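Local coordinates for STBB protein (Escherichia coli, PDB 2JD3), which probably binds the plasmid centromere parC through a ribbon-helix-helix fold and couples it to actin-like ParM filaments during plasmid segregation, at residues F22-A27 and A63-E68; D54-V59 and S79-W84. One frame throughout, in Å; residues are numbered along the deposited sequence.

In the fold
Contacts 1 and 2 sit near the two ends of helix 56-64, with centres about 19 Å apart. Contact 1 ties the loop leaving this helix to helix 19-29, the first helix of the ribbon-helix-helix unit; contact 2 ties the turn entering it to the end of helix 71-82. Both are partly buried: each has an inner leucine, Leu65 or Leu57, and a more exposed polar border. Their chemistry differs: contact 1 lays a glutamine against a leucine and a peptide group, whereas in contact 2 a buried threonine sets its hydroxyl against an aspartate-arginine salt bridge formed within 54-59 and its methyl against Leu57. Each also meets the second subunit, so both lie beside the dimer interface.

Contact 1. Residues F22-A27 and A63-E68; sequences FQTLEA and AILSEE
Gln23 reaches from helix 19-29, the first helix of the ribbon-helix-helix unit, to the loop that follows helix 56-64, where Leu65 and Ser66 receive it. The apolar part of the contact is the meeting of Gln23 and Leu65, whose side chains approach from opposite directions. Leu65 CD1 lies alongside the glutamine stem, 4.0 Å from Gln23 CB, and its other methyl, CD2, is 3.8 Å from Gln23 CD. Leu65 CD1 also comes within 4.2 Å of Thr24 OG1, a hydroxyl already engaged by the carbonyl of Ala20 in its own helix.

The polar part begins where the stem ends. With chi1 at 174° the Gln23 chain points away from its own backbone N and runs on extended, which carries the amide across to the Ser66-Glu67 peptide; Gln23 CD is 3.6 Å from Ser66 C. Cut back to an alanine, the residue would keep CB but lose CG and the amide, which would probably open a gap beside Leu65 and take the polar neighbour from the Ser66-Glu67 peptide. Farther out, like charges approach: Glu26 OE2 and Glu67 OE2 are 5.7 Å apart, which may slightly disfavour a closer approach of helix and loop at this border.

Gln52 and Ile45 of the second subunit pack on Gln23 and Thr24 respectively, so the contact borders the dimer interface typical of this fold. The loop that meets Gln23 has an internal bond of its own: Ser66 forms an ST turn, its OG accepting from Glu68 N at 3.1 Å with an N-H...O angle of 158°.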
# COMPACT_ATOMS: atom_id res chain seq x y z
N PHE A 22 10.70 -8.19 9.07
CA PHE A 22 11.16 -7.74 10.37
C PHE A 22 10.87 -6.26 10.57
O PHE A 22 10.43 -5.85 11.64
CB PHE A 22 12.66 -7.98 10.54
CG PHE A 22 13.15 -7.75 11.94
CD1 PHE A 22 12.83 -8.65 12.96
CD2 PHE A 22 13.88 -6.60 12.25
CE1 PHE A 22 13.23 -8.41 14.27
CE2 PHE A 22 14.28 -6.36 13.56
CZ PHE A 22 13.96 -7.26 14.57
N GLN A 23 11.11 -5.46 9.55
CA GLN A 23 10.86 -4.03 9.66
C GLN A 23 9.37 -3.78 9.89
O GLN A 23 8.98 -2.80 10.54
CB GLN A 23 11.36 -3.32 8.40
CG GLN A 23 11.02 -1.85 8.35
CD GLN A 23 11.76 -1.11 7.25
OE1 GLN A 23 11.31 -0.04 6.79
NE2 GLN A 23 12.91 -1.65 6.82
N THR A 24 8.53 -4.69 9.39
CA THR A 24 7.08 -4.59 9.55
C THR A 24 6.69 -4.92 10.98
O THR A 24 5.83 -4.27 11.55
CB THR A 24 6.34 -5.54 8.58
OG1 THR A 24 6.74 -5.25 7.25
CG2 THR A 24 4.85 -5.36 8.68
N LEU A 25 7.34 -5.93 11.56
CA LEU A 25 7.09 -6.34 12.94
C LEU A 25 7.31 -5.18 13.89
O LEU A 25 6.51 -4.92 14.78
CB LEU A 25 8.01 -7.48 13.36
CG LEU A 25 7.60 -8.89 12.94
CD1 LEU A 25 8.70 -9.87 13.28
CD2 LEU A 25 6.33 -9.27 13.65
N GLU A 26 8.42 -4.47 13.70
CA GLU A 26 8.71 -3.34 14.56
C GLU A 26 7.63 -2.28 14.45
O GLU A 26 7.21 -1.71 15.45
CB GLU A 26 10.09 -2.77 14.22
CG GLU A 26 11.22 -3.69 14.64
CD GLU A 26 12.59 -3.13 14.32
OE1 GLU A 26 13.60 -3.74 14.76
OE2 GLU A 26 12.67 -2.09 13.62
N ALA A 27 7.18 -2.01 13.23
CA ALA A 27 6.14 -1.02 13.03
C ALA A 27 4.90 -1.43 13.83
O ALA A 27 4.32 -0.61 14.55
CB ALA A 27 5.80 -0.90 11.56
N ALA A 63 9.52 -6.02 -1.51
CA ALA A 63 10.90 -6.26 -1.88
C ALA A 63 11.84 -5.07 -1.63
O ALA A 63 12.93 -5.25 -1.09
CB ALA A 63 10.95 -6.69 -3.35
N ILE A 64 11.43 -3.87 -2.01
CA ILE A 64 12.28 -2.70 -1.82
C ILE A 64 12.37 -2.20 -0.37
O ILE A 64 13.36 -1.57 0.02
CB ILE A 64 11.81 -1.52 -2.71
CG1 ILE A 64 13.00 -0.63 -3.08
CG2 ILE A 64 10.77 -0.68 -1.99
CD1 ILE A 64 12.67 0.44 -4.11
N LEU A 65 11.34 -2.50 0.42
CA LEU A 65 11.24 -2.07 1.82
C LEU A 65 12.54 -2.09 2.64
O LEU A 65 13.16 -3.13 2.82
CB LEU A 65 10.20 -2.91 2.55
CG LEU A 65 9.39 -2.24 3.66
CD1 LEU A 65 9.47 -3.08 4.90
CD2 LEU A 65 9.88 -0.83 3.91
N SER A 66 12.92 -0.92 3.14
CA SER A 66 14.11 -0.75 3.96
C SER A 66 13.88 0.48 4.82
O SER A 66 12.86 1.15 4.68
CB SER A 66 15.33 -0.50 3.08
OG SER A 66 15.29 0.81 2.53
N GLU A 67 14.82 0.79 5.71
CA GLU A 67 14.66 1.96 6.57
C GLU A 67 14.74 3.26 5.80
O GLU A 67 14.59 4.33 6.38
CB GLU A 67 15.73 1.97 7.65
CG GLU A 67 15.51 0.93 8.74
CD GLU A 67 16.68 0.87 9.71
OE1 GLU A 67 17.81 0.54 9.26
OE2 GLU A 67 16.48 1.16 10.91
N GLU A 68 14.96 3.18 4.50
CA GLU A 68 15.06 4.36 3.67
C GLU A 68 13.79 4.54 2.86
O GLU A 68 13.71 5.43 2.02
CB GLU A 68 16.25 4.23 2.71
CG GLU A 68 17.54 3.76 3.39
CD GLU A 68 18.03 4.74 4.44
OE1 GLU A 68 19.02 4.42 5.14
OE2 GLU A 68 17.42 5.83 4.57

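Contact 2. Residues D54-V59 and S79-W84; sequences DPRLPV and SQTTGW
Gln80 brushes Arg56 at the exposed border, its carbonyl O 4.3 Å from Arg56 NH2. The next residue, Thr81, is buried and carries most of the contact, its two branches serving different partners. The methyl is the apolar branch: Thr81 CG2 meets Leu57 at the fork of the leucine, nearest Leu57 CG and 3.7 Å from Leu57 CD2, and Leu57 in turn packs on Leu77, Leu78 and Leu50. The hydroxyl is the polar branch. Thr81 OG1 lies over one face of the Arg56 guanidinium, 3.4 Å above its plane and offset toward the rim, and it gives a weak hydrogen bond to Asp54 OD2, an oxygen whose position is less certain.

Asp54 and Arg56 are also joined to each other. Arg56 NH1 donates to Asp54 OD1 at 2.8 Å in a salt bridge that meets the oxygen on its syn side; the oxygen lies at the edge of the guanidinium, nearly in its plane, yet the nitrogen is 33° out of the carboxylate plane. As modelled, the arginine bends at chi2 and chi3 and turns back to this acid. Asp54 OD2, despite its uncertain place, appears to cap the turn into helix 56-64 by accepting from Arg56 N, at the junction where the long helix 33-53 of the ribbon-helix-helix unit passes into the C-terminal helices.

Beyond Thr81, Thr82 packs on Ala71 of the second subunit. Gly83 is the first residue to leave helical backbone angles, with positive phi, a conformation in which a CB would press on the carbonyl of Thr82. Trp84 follows, its NE1 hydrogen-bonded to Asp72 OD2 of the second subunit.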
# COMPACT_ATOMS: atom_id res chain seq x y z
N ASP A 54 -1.93 -2.83 -10.09
CA ASP A 54 -1.01 -3.69 -10.80
C ASP A 54 -0.56 -4.72 -9.78
O ASP A 54 -0.07 -4.36 -8.71
CB ASP A 54 0.21 -2.92 -11.29
CG ASP A 54 1.11 -3.76 -12.18
OD1 ASP A 54 0.98 -3.69 -13.42
OD2 ASP A 54 1.95 -4.51 -11.64
N PRO A 55 -0.73 -6.00 -10.08
CA PRO A 55 -0.32 -7.04 -9.12
C PRO A 55 1.14 -7.01 -8.69
O PRO A 55 1.46 -7.41 -7.58
CB PRO A 55 -0.72 -8.33 -9.83
CG PRO A 55 -0.61 -7.96 -11.30
CD PRO A 55 -1.24 -6.60 -11.33
N ARG A 56 2.05 -6.54 -9.55
CA ARG A 56 3.46 -6.50 -9.18
C ARG A 56 3.77 -5.51 -8.06
O ARG A 56 4.73 -5.71 -7.30
CB ARG A 56 4.35 -6.12 -10.38
CG ARG A 56 4.28 -7.03 -11.56
CD ARG A 56 3.81 -6.22 -12.75
NE ARG A 56 4.89 -5.70 -13.58
CZ ARG A 56 4.75 -4.67 -14.41
NH1 ARG A 56 3.58 -4.04 -14.50
NH2 ARG A 56 5.77 -4.28 -15.16
N LEU A 57 2.97 -4.44 -7.97
CA LEU A 57 3.17 -3.39 -6.97
C LEU A 57 3.35 -3.84 -5.52
O LEU A 57 4.34 -3.48 -4.89
CB LEU A 57 2.05 -2.36 -7.03
CG LEU A 57 2.35 -1.03 -7.72
CD1 LEU A 57 1.18 -0.10 -7.51
CD2 LEU A 57 3.62 -0.40 -7.16
N PRO A 58 2.39 -4.60 -4.97
CA PRO A 58 2.61 -4.99 -3.57
C PRO A 58 3.83 -5.88 -3.34
O PRO A 58 4.33 -5.95 -2.23
CB PRO A 58 1.28 -5.63 -3.15
CG PRO A 58 0.68 -6.07 -4.43
CD PRO A 58 1.04 -4.97 -5.41
N VAL A 59 4.32 -6.58 -4.36
CA VAL A 59 5.52 -7.38 -4.11
C VAL A 59 6.76 -6.52 -4.41
O VAL A 59 7.84 -6.78 -3.89
CB VAL A 59 5.50 -8.75 -4.90
CG1 VAL A 59 4.29 -8.82 -5.83
CG2 VAL A 59 6.80 -8.97 -5.64
N SER A 79 5.08 4.42 -11.19
CA SER A 79 5.16 4.79 -12.59
C SER A 79 5.77 3.68 -13.43
O SER A 79 5.33 3.43 -14.55
CB SER A 79 5.96 6.08 -12.76
OG SER A 79 7.24 5.93 -12.23
N GLN A 80 6.79 3.02 -12.88
CA GLN A 80 7.44 1.93 -13.59
C GLN A 80 6.48 0.77 -13.75
O GLN A 80 6.71 -0.13 -14.53
CB GLN A 80 8.67 1.44 -12.81
CG GLN A 80 9.89 2.33 -12.94
CD GLN A 80 10.44 2.34 -14.35
OE1 GLN A 80 11.36 3.10 -14.66
NE2 GLN A 80 9.89 1.49 -15.22
N THR A 81 5.37 0.84 -13.04
CA THR A 81 4.42 -0.24 -13.05
C THR A 81 3.01 0.14 -13.50
O THR A 81 2.16 -0.72 -13.70
CB THR A 81 4.36 -0.80 -11.63
OG1 THR A 81 4.08 -2.20 -11.66
CG2 THR A 81 3.30 -0.09 -10.82
N THR A 82 2.77 1.43 -13.68
CA THR A 82 1.45 1.91 -14.06
C THR A 82 1.49 2.83 -15.26
O THR A 82 0.54 2.90 -16.04
CB THR A 82 0.82 2.66 -12.87
OG1 THR A 82 -0.01 1.76 -12.13
CG2 THR A 82 0.02 3.84 -13.33
N GLY A 83 2.59 3.55 -15.39
CA GLY A 83 2.75 4.48 -16.49
C GLY A 83 2.57 5.90 -16.00
O GLY A 83 2.73 6.84 -16.77
N TRP A 84 2.26 6.05 -14.71
CA TRP A 84 2.04 7.37 -14.13
C TRP A 84 3.25 8.28 -14.28
O TRP A 84 4.39 7.88 -14.05
CB TRP A 84 1.69 7.26 -12.65
CG TRP A 84 1.27 8.58 -12.05
CD1 TRP A 84 0.02 9.12 -12.05
CD2 TRP A 84 2.14 9.57 -11.49
NE1 TRP A 84 0.05 10.39 -11.53
CE2 TRP A 84 1.34 10.69 -11.18
CE3 TRP A 84 3.51 9.63 -11.23
CZ2 TRP A 84 1.87 11.85 -10.62
CZ3 TRP A 84 4.03 10.79 -10.67
CH2 TRP A 84 3.21 11.89 -10.37